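Local atomic coordinates of putative agmatinase (Clostridium difficile, PDB entry 3LHL), a protein that probably hydrolyses agmatine to putrescine and urea, as a manganese-dependent member of the arginase family. Residues 15-20 / 95-100; 25-30 / 246-251; 119-124 / 200-205. All blocks are in the same frame, centred on the assembly; numbering follows the deposited sequence.

Contact 1: 15-20 / 95-100; sequences VGFDGT and GGEHLV. With MN (manganese (II) ion), chain B.
The Phe17 ring and the Glu97 carboxylate meet obliquely, their planes 51° apart, with CE2 of Phe17 3.7 Å from OE2 of Glu97. Gly19 N stands over the centre of one face of the ring, whereas CG1 of Val100 comes in at a slant, 4.0 Å from CD2 of Phe17. On its way to the ring the Glu97 chain sets off between its own backbone N and carbonyl carbon (chi1 65°) and then runs extended, carrying the carboxylate across Thr20. There OE1 appears to accept the Thr20 amide and is also reached by the hydroxyl of Thr21. OE2 faces Thr20 OG1 at a modelled 2.4 Å, so short that the exact length is doubtful. The backbones are joined as well: Glu97 N donates to Phe17 O over 2.9 Å. Apolar contacts flank this polar core, with Val15 CG1 3.6 Å from Val100 CG1, and Thr20 CG2 packed tightly, at 3.5 Å, on Leu99 CD2. Next to Glu97, His98 turns the other way and binds manganese through ND1 at 2.2 Å. The arrangement is that of two loops leaving the C-terminal ends of neighbouring parallel strands, 10-15 and 90-95, in the arginase fold, the second carrying a ligand of the dinuclear manganese site.

Contact 2: 25-30 / 246-251; sequences PGARFA and IVELSP
The hydroxyl of Ser250 lies against the main chain of Gly26. With OG swung opposite its own backbone N (chi1 -165°), Ser250 brings that atom to 3.1 Å from Gly26 C. The angle to the Ala27 amide is too poor for a direct hydrogen bond, and a water takes over the polar link: it donates to Gly26 O at 3.0 Å and also hydrogen-bonds Ser250 OG. Next along, two alanines meet 246-251 in different ways. Ala27 lies alongside it, its CA pointing a hydrogen at Leu249 O over 3.4 Å, while its CB approaches OE1 of Glu248 at 3.9 Å. Ala30 CB lies 3.3 Å from the same Leu249 oxygen and packs on the leucine side chain, whose CD2 reaches 3.7 Å from Ala30 CA. At the far end Pro251 packs its ring carbons on the backbone, CG 3.9 Å from Phe29 O. Glu248 starts away from this surface, but its chain folds back at chi2 (-59°) and returns the carboxylate toward Ala27; its other oxygen, OE2, accepts the backbone N of His98. Within 25-30, the turn bonds from Phe29 N to Gly26 O and from Ala30 N to Ala27 O lead into helix 30-38. What results is a packed junction between that helix start and the loop after strand 240-247, at the C-terminal ends of the parallel strands of the arginase fold; Glu248 has been seen to bind a third manganese in this protein, a bond not present in this model.

Contact 3: 119-124 / 200-205; sequences HFDAHT and TIDLDV. With MN (manganese (II) ion), chain C; MN (manganese (II) ion), chain B.
Asp121 and Asp202 cross at the manganese pair and bridge it in two different ways. Asp121 splits its oxygens, OD1 going to the chain C ion at 2.3 Å and OD2 to the chain B ion at 2.2 Å, whereas Asp202 spends the single atom OD2 on both. His123 ND1 binds the chain C ion at 2.4 Å, and Asp204 OD2 binds it at 2.0 Å while lying in the plane of the His123 ring at its edge; ring and carboxylate planes stand 71° apart. His98 and Asp125 complete the protein ligands of the chain B ion. The second shell is largely backbone: His123 N donates to Asp121 OD1 over 2.8 Å from above the carboxylate plane, forming an Asx turn, and Ala122 N reaches Asp204 OD1 at 3.0 Å. Parallel ladder bonds place these loops: Phe120 N donates to Thr200 O. Asp202 N donates to Phe120 O over 2.8 Å. On the sheet face of Phe120 and Ile201, CD2 of the ring packs against CG1 of the isoleucine, the two side chains pointing the same way. Strands 115-120 and 196-202 are thus adjacent inside the parallel sheet, between strands 153-158 and 240-247, with helices 224-227 and 258-278 packed against Ile201.

Overall arrangement
The three contacts gather at the C-terminal ends of the strands of one parallel sheet, around the manganese site that probably serves agmatine hydrolysis. Contacts 1 and 2 are close, their centres about 7 Å apart; Asp18 OD1 forms a salt bridge with Arg28 NH2 at 2.8 Å, and Gly96 O probably accepts Glu248 N. Contact 3 holds most of the metal ligands, its centre about 14 Å from that of contact 1. His98 links the two by sharing the chain B ion with Asp121 and Asp202 and by probably bonding NE2 to Thr200 OG1 at 2.7 Å. Strand pairing joins contacts 2 and 3, Val247 N lying 2.9 Å from Ile201 O, and sets Glu248 beside Asp202.

Contact 1: 15-20 / 95-100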
loop_
_atom_site.group_PDB
_atom_site.type_symbol
_atom_site.label_atom_id
_atom_site.label_comp_id
_atom_site.label_asym_id
_atom_site.label_seq_id
_atom_site.Cartn_x
_atom_site.Cartn_y
_atom_site.Cartn_z
ATOM N N VAL A 15 -8.756 1.938 -7.323
ATOM C CA VAL A 15 -9.167 0.607 -7.758
ATOM C C VAL A 15 -10.170 0.101 -6.731
ATOM O O VAL A 15 -9.785 -0.498 -5.720
ATOM C CB VAL A 15 -7.976 -0.379 -7.807
ATOM C CG1 VAL A 15 -8.470 -1.763 -8.211
ATOM C CG2 VAL A 15 -6.924 0.114 -8.792
ATOM N N GLY A 16 -11.447 0.370 -6.988
ATOM C CA GLY A 16 -12.498 -0.056 -6.081
ATOM C C GLY A 16 -12.864 -1.509 -6.313
ATOM O O GLY A 16 -13.905 -1.821 -6.905
ATOM N N PHE A 17 -12.003 -2.398 -5.835
ATOM C CA PHE A 17 -12.206 -3.830 -5.989
ATOM C C PHE A 17 -12.030 -4.583 -4.674
ATOM O O PHE A 17 -11.067 -4.350 -3.947
ATOM C CB PHE A 17 -11.205 -4.380 -7.015
ATOM C CG PHE A 17 -11.172 -5.882 -7.092
ATOM C CD1 PHE A 17 -12.165 -6.578 -7.775
ATOM C CD2 PHE A 17 -10.152 -6.602 -6.478
ATOM C CE1 PHE A 17 -12.146 -7.964 -7.848
ATOM C CE2 PHE A 17 -10.120 -7.997 -6.544
ATOM C CZ PHE A 17 -11.120 -8.679 -7.232
ATOM N N ASP A 18 -12.968 -5.479 -4.371
ATOM C CA ASP A 18 -12.875 -6.312 -3.170
ATOM C C ASP A 18 -13.432 -7.698 -3.480
ATOM O O ASP A 18 -13.943 -8.394 -2.607
ATOM C CB ASP A 18 -13.617 -5.692 -1.974
ATOM C CG ASP A 18 -15.055 -5.327 -2.281
ATOM O OD1 ASP A 18 -15.745 -6.081 -2.999
ATOM O OD2 ASP A 18 -15.504 -4.280 -1.775
ATOM N N GLY A 19 -13.296 -8.088 -4.745
ATOM C CA GLY A 19 -13.791 -9.369 -5.214
ATOM C C GLY A 19 -13.418 -10.640 -4.467
ATOM O O GLY A 19 -14.167 -11.616 -4.542
ATOM N N THR A 20 -12.289 -10.666 -3.759
ATOM C CA THR A 20 -11.926 -11.880 -3.033
ATOM C C THR A 20 -12.191 -11.784 -1.535
ATOM O O THR A 20 -11.765 -12.649 -0.771
ATOM C CB THR A 20 -10.445 -12.279 -3.262
ATOM O OG1 THR A 20 -9.591 -11.483 -2.436
ATOM C CG2 THR A 20 -10.055 -12.082 -4.726
ATOM N N GLY A 95 -6.286 1.356 -3.580
ATOM C CA GLY A 95 -7.228 0.293 -3.832
ATOM C C GLY A 95 -8.201 -0.076 -2.747
ATOM O O GLY A 95 -8.401 0.635 -1.754
ATOM N N GLY A 96 -8.849 -1.202 -3.016
ATOM C CA GLY A 96 -9.780 -1.799 -2.098
ATOM C C GLY A 96 -8.911 -2.861 -1.450
ATOM O O GLY A 96 -7.911 -2.529 -0.815
ATOM N N GLU A 97 -9.242 -4.133 -1.645
ATOM C CA GLU A 97 -8.462 -5.197 -1.023
ATOM C C GLU A 97 -6.997 -5.237 -1.445
ATOM O O GLU A 97 -6.605 -4.694 -2.487
ATOM C CB GLU A 97 -9.111 -6.554 -1.267
ATOM C CG GLU A 97 -9.141 -6.991 -2.697
ATOM C CD GLU A 97 -9.707 -8.387 -2.839
ATOM O OE1 GLU A 97 -10.898 -8.583 -2.502
ATOM O OE2 GLU A 97 -8.956 -9.285 -3.281
ATOM N N HIS A 98 -6.191 -5.900 -0.627
ATOM C CA HIS A 98 -4.758 -5.981 -0.866
ATOM C C HIS A 98 -4.337 -6.746 -2.122
ATOM O O HIS A 98 -3.213 -6.602 -2.587
ATOM C CB HIS A 98 -4.073 -6.571 0.367
ATOM C CG HIS A 98 -2.714 -6.001 0.629
ATOM N ND1 HIS A 98 -2.063 -6.151 1.834
ATOM C CD2 HIS A 98 -1.884 -5.281 -0.160
ATOM C CE1 HIS A 98 -0.892 -5.546 1.778
ATOM N NE2 HIS A 98 -0.759 -5.010 0.579
ATOM N N LEU A 99 -5.231 -7.541 -2.690
ATOM C CA LEU A 99 -4.857 -8.295 -3.883
ATOM C C LEU A 99 -4.485 -7.392 -5.067
ATOM O O LEU A 99 -3.663 -7.779 -5.896
ATOM C CB LEU A 99 -5.977 -9.259 -4.286
ATOM C CG LEU A 99 -5.666 -10.212 -5.448
ATOM C CD1 LEU A 99 -4.414 -11.035 -5.156
ATOM C CD2 LEU A 99 -6.859 -11.122 -5.674
ATOM N N VAL A 100 -5.066 -6.193 -5.136
ATOM C CA VAL A 100 -4.772 -5.273 -6.239
ATOM C C VAL A 100 -3.277 -4.982 -6.359
ATOM O O VAL A 100 -2.797 -4.573 -7.415
ATOM C CB VAL A 100 -5.517 -3.908 -6.093
ATOM C CG1 VAL A 100 -7.019 -4.136 -5.984
ATOM C CG2 VAL A 100 -4.989 -3.142 -4.896
HETATM MN MN MN B . -2.878 -6.962 3.737
#

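Contact 2: 25-30 / 246-251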
loop_
_atom_site.group_PDB
_atom_site.type_symbol
_atom_site.label_atom_id
_atom_site.label_comp_id
_atom_site.label_asym_id
_atom_site.label_seq_id
_atom_site.Cartn_x
_atom_site.Cartn_y
_atom_site.Cartn_z
ATOM N N PRO A 25 -16.990 -7.173 2.895
ATOM C CA PRO A 25 -16.845 -6.361 1.684
ATOM C C PRO A 25 -16.922 -4.880 2.040
ATOM O O PRO A 25 -17.419 -4.515 3.110
ATOM C CB PRO A 25 -18.022 -6.821 0.825
ATOM C CG PRO A 25 -19.085 -7.134 1.871
ATOM C CD PRO A 25 -18.287 -7.880 2.918
ATOM N N GLY A 26 -16.417 -4.026 1.157
ATOM C CA GLY A 26 -16.470 -2.603 1.425
ATOM C C GLY A 26 -15.235 -1.830 1.013
ATOM O O GLY A 26 -15.300 -0.608 0.855
ATOM N N ALA A 27 -14.110 -2.525 0.844
ATOM C CA ALA A 27 -12.864 -1.872 0.454
ATOM C C ALA A 27 -13.014 -1.214 -0.917
ATOM O O ALA A 27 -12.257 -0.310 -1.277
ATOM C CB ALA A 27 -11.717 -2.889 0.429
ATOM N N ARG A 28 -14.011 -1.671 -1.670
ATOM C CA ARG A 28 -14.273 -1.142 -3.001
ATOM C C ARG A 28 -14.595 0.350 -2.988
ATOM O O ARG A 28 -14.434 1.029 -4.004
ATOM C CB ARG A 28 -15.449 -1.888 -3.641
ATOM C CG ARG A 28 -16.809 -1.498 -3.061
ATOM C CD ARG A 28 -17.946 -2.307 -3.674
ATOM N NE ARG A 28 -17.838 -3.726 -3.352
ATOM C CZ ARG A 28 -18.651 -4.663 -3.827
ATOM N NH1 ARG A 28 -19.639 -4.326 -4.649
ATOM N NH2 ARG A 28 -18.468 -5.935 -3.493
ATOM N N PHE A 29 -15.037 0.859 -1.842
ATOM C CA PHE A 29 -15.431 2.264 -1.728
ATOM C C PHE A 29 -14.362 3.227 -1.236
ATOM O O PHE A 29 -14.612 4.426 -1.120
ATOM C CB PHE A 29 -16.644 2.377 -0.809
ATOM C CG PHE A 29 -17.852 1.637 -1.302
ATOM C CD1 PHE A 29 -18.489 2.021 -2.479
ATOM C CD2 PHE A 29 -18.370 0.568 -0.576
ATOM C CE1 PHE A 29 -19.629 1.351 -2.928
ATOM C CE2 PHE A 29 -19.515 -0.111 -1.017
ATOM C CZ PHE A 29 -20.144 0.282 -2.193
ATOM N N ALA A 30 -13.178 2.706 -0.950
ATOM C CA ALA A 30 -12.081 3.513 -0.440
ATOM C C ALA A 30 -11.803 4.829 -1.183
ATOM O O ALA A 30 -11.963 5.909 -0.619
ATOM C CB ALA A 30 -10.811 2.658 -0.381
ATOM N N ILE A 246 -1.911 2.148 -1.094
ATOM C CA ILE A 246 -2.463 2.065 0.253
ATOM C C ILE A 246 -3.739 1.260 0.025
ATOM O O ILE A 246 -4.454 1.488 -0.952
ATOM C CB ILE A 246 -2.803 3.455 0.860
ATOM C CG1 ILE A 246 -3.799 4.202 -0.031
ATOM C CG2 ILE A 246 -1.524 4.267 1.050
ATOM C CD1 ILE A 246 -4.210 5.566 0.521
ATOM N N VAL A 247 -4.030 0.315 0.907
ATOM C CA VAL A 247 -5.198 -0.522 0.697
ATOM C C VAL A 247 -5.949 -0.895 1.963
ATOM O O VAL A 247 -5.507 -0.614 3.068
ATOM C CB VAL A 247 -4.781 -1.844 -0.013
ATOM C CG1 VAL A 247 -4.146 -1.542 -1.371
ATOM C CG2 VAL A 247 -3.788 -2.603 0.861
ATOM N N GLU A 248 -7.098 -1.535 1.759
ATOM C CA GLU A 248 -7.957 -2.039 2.821
ATOM C C GLU A 248 -8.802 -1.032 3.605
ATOM O O GLU A 248 -9.355 -1.367 4.660
ATOM C CB GLU A 248 -7.136 -2.925 3.775
ATOM C CG GLU A 248 -6.601 -4.201 3.114
ATOM C CD GLU A 248 -7.709 -5.111 2.554
ATOM O OE1 GLU A 248 -8.855 -4.640 2.399
ATOM O OE2 GLU A 248 -7.429 -6.299 2.251
ATOM N N LEU A 249 -8.896 0.198 3.109
ATOM C CA LEU A 249 -9.760 1.174 3.761
ATOM C C LEU A 249 -11.168 0.735 3.374
ATOM O O LEU A 249 -11.491 0.652 2.189
ATOM C CB LEU A 249 -9.538 2.594 3.233
ATOM C CG LEU A 249 -10.730 3.523 3.548
ATOM C CD1 LEU A 249 -10.742 3.879 5.042
ATOM C CD2 LEU A 249 -10.652 4.787 2.709
ATOM N N SER A 250 -11.987 0.424 4.371
ATOM C CA SER A 250 -13.365 0.009 4.141
ATOM C C SER A 250 -14.184 0.973 4.994
ATOM O O SER A 250 -14.482 0.698 6.152
ATOM C CB SER A 250 -13.566 -1.433 4.599
ATOM O OG SER A 250 -14.774 -1.950 4.084
ATOM N N PRO A 251 -14.547 2.129 4.411
ATOM C CA PRO A 251 -15.311 3.264 4.948
ATOM C C PRO A 251 -16.481 2.995 5.881
ATOM O O PRO A 251 -16.459 3.390 7.048
ATOM C CB PRO A 251 -15.763 4.005 3.688
ATOM C CG PRO A 251 -14.666 3.737 2.733
ATOM C CD PRO A 251 -14.395 2.267 2.950
HETATM O O HOH W 1 -16.899 -0.058 3.384
#

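Contact 3: 119-124 / 200-205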
loop_
_atom_site.group_PDB
_atom_site.type_symbol
_atom_site.label_atom_id
_atom_site.label_comp_id
_atom_site.label_asym_id
_atom_site.label_seq_id
_atom_site.Cartn_x
_atom_site.Cartn_y
_atom_site.Cartn_z
ATOM N N HIS A 119 6.549 -3.639 3.155
ATOM C CA HIS A 119 5.185 -4.041 3.480
ATOM C C HIS A 119 4.709 -3.703 4.902
ATOM O O HIS A 119 5.265 -4.190 5.886
ATOM C CB HIS A 119 5.098 -5.551 3.221
ATOM C CG HIS A 119 3.812 -6.194 3.640
ATOM N ND1 HIS A 119 2.579 -5.782 3.175
ATOM C CD2 HIS A 119 3.576 -7.275 4.422
ATOM C CE1 HIS A 119 1.642 -6.583 3.649
ATOM N NE2 HIS A 119 2.219 -7.498 4.408
ATOM N N PHE A 120 3.685 -2.860 4.998
ATOM C CA PHE A 120 3.098 -2.477 6.282
ATOM C C PHE A 120 1.751 -3.183 6.363
ATOM O O PHE A 120 0.936 -3.099 5.438
ATOM C CB PHE A 120 2.923 -0.957 6.367
ATOM C CG PHE A 120 4.200 -0.220 6.668
ATOM C CD1 PHE A 120 4.653 -0.094 7.979
ATOM C CD2 PHE A 120 4.968 0.316 5.639
ATOM C CE1 PHE A 120 5.856 0.558 8.262
ATOM C CE2 PHE A 120 6.177 0.970 5.913
ATOM C CZ PHE A 120 6.621 1.090 7.222
ATOM N N ASP A 121 1.505 -3.865 7.473
ATOM C CA ASP A 121 0.277 -4.633 7.591
ATOM C C ASP A 121 0.109 -5.169 9.010
ATOM O O ASP A 121 1.077 -5.264 9.773
ATOM C CB ASP A 121 0.364 -5.828 6.629
ATOM C CG ASP A 121 -0.991 -6.268 6.089
ATOM O OD1 ASP A 121 -1.918 -6.529 6.892
ATOM O OD2 ASP A 121 -1.111 -6.362 4.847
ATOM N N ALA A 122 -1.124 -5.528 9.354
ATOM C CA ALA A 122 -1.411 -6.112 10.654
ATOM C C ALA A 122 -1.299 -7.618 10.439
ATOM O O ALA A 122 -1.055 -8.382 11.382
ATOM C CB ALA A 122 -2.808 -5.753 11.091
ATOM N N HIS A 123 -1.458 -8.028 9.180
ATOM C CA HIS A 123 -1.399 -9.436 8.795
ATOM C C HIS A 123 -0.197 -9.770 7.914
ATOM O O HIS A 123 0.269 -8.933 7.133
ATOM C CB HIS A 123 -2.689 -9.824 8.063
ATOM C CG HIS A 123 -3.925 -9.322 8.736
ATOM N ND1 HIS A 123 -4.451 -8.071 8.487
ATOM C CD2 HIS A 123 -4.689 -9.863 9.717
ATOM C CE1 HIS A 123 -5.482 -7.864 9.287
ATOM N NE2 HIS A 123 -5.646 -8.935 10.043
ATOM N N THR A 124 0.287 -11.004 8.038
ATOM C CA THR A 124 1.432 -11.474 7.264
ATOM C C THR A 124 1.111 -11.588 5.774
ATOM O O THR A 124 1.933 -11.235 4.925
ATOM C CB THR A 124 1.916 -12.874 7.750
ATOM O OG1 THR A 124 0.963 -13.872 7.360
ATOM C CG2 THR A 124 2.081 -12.900 9.272
ATOM N N THR A 200 3.971 -0.986 -0.317
ATOM C CA THR A 200 2.578 -1.387 -0.188
ATOM C C THR A 200 2.152 -1.247 1.269
ATOM O O THR A 200 2.684 -1.912 2.162
ATOM C CB THR A 200 2.346 -2.850 -0.661
ATOM O OG1 THR A 200 0.968 -3.200 -0.455
ATOM C CG2 THR A 200 3.245 -3.824 0.100
ATOM N N ILE A 201 1.185 -0.372 1.499
ATOM C CA ILE A 201 0.690 -0.116 2.842
ATOM C C ILE A 201 -0.752 -0.569 3.067
ATOM O O ILE A 201 -1.692 0.020 2.524
ATOM C CB ILE A 201 0.781 1.395 3.177
ATOM C CG1 ILE A 201 2.248 1.803 3.315
ATOM C CG2 ILE A 201 -0.002 1.710 4.459
ATOM C CD1 ILE A 201 2.449 3.278 3.601
ATOM N N ASP A 202 -0.918 -1.628 3.854
ATOM C CA ASP A 202 -2.250 -2.101 4.207
ATOM C C ASP A 202 -2.590 -1.206 5.401
ATOM O O ASP A 202 -1.930 -1.281 6.438
ATOM C CB ASP A 202 -2.215 -3.559 4.653
ATOM C CG ASP A 202 -3.584 -4.078 5.023
ATOM O OD1 ASP A 202 -4.340 -3.332 5.674
ATOM O OD2 ASP A 202 -3.903 -5.230 4.675
ATOM N N LEU A 203 -3.597 -0.351 5.254
ATOM C CA LEU A 203 -3.960 0.569 6.323
ATOM C C LEU A 203 -4.336 -0.074 7.657
ATOM O O LEU A 203 -4.322 0.606 8.683
ATOM C CB LEU A 203 -5.075 1.511 5.854
ATOM C CG LEU A 203 -4.684 2.416 4.673
ATOM C CD1 LEU A 203 -5.907 3.145 4.140
ATOM C CD2 LEU A 203 -3.610 3.404 5.113
ATOM N N ASP A 204 -4.667 -1.366 7.673
ATOM C CA ASP A 204 -5.001 -1.976 8.957
ATOM C C ASP A 204 -3.755 -2.184 9.813
ATOM O O ASP A 204 -3.819 -2.809 10.865
ATOM C CB ASP A 204 -5.767 -3.303 8.802
ATOM C CG ASP A 204 -4.945 -4.404 8.163
ATOM O OD1 ASP A 204 -3.700 -4.402 8.281
ATOM O OD2 ASP A 204 -5.562 -5.296 7.549
ATOM N N VAL A 205 -2.616 -1.667 9.357
ATOM C CA VAL A 205 -1.399 -1.777 10.146
ATOM C C VAL A 205 -1.646 -0.893 11.370
ATOM O O VAL A 205 -1.077 -1.108 12.442
ATOM C CB VAL A 205 -0.149 -1.266 9.377
ATOM C CG1 VAL A 205 -0.238 0.246 9.142
ATOM C CG2 VAL A 205 1.106 -1.618 10.154
HETATM MN MN MN C . -4.214 -6.522 6.636
HETATM MN MN MN B . -2.878 -6.962 3.737
#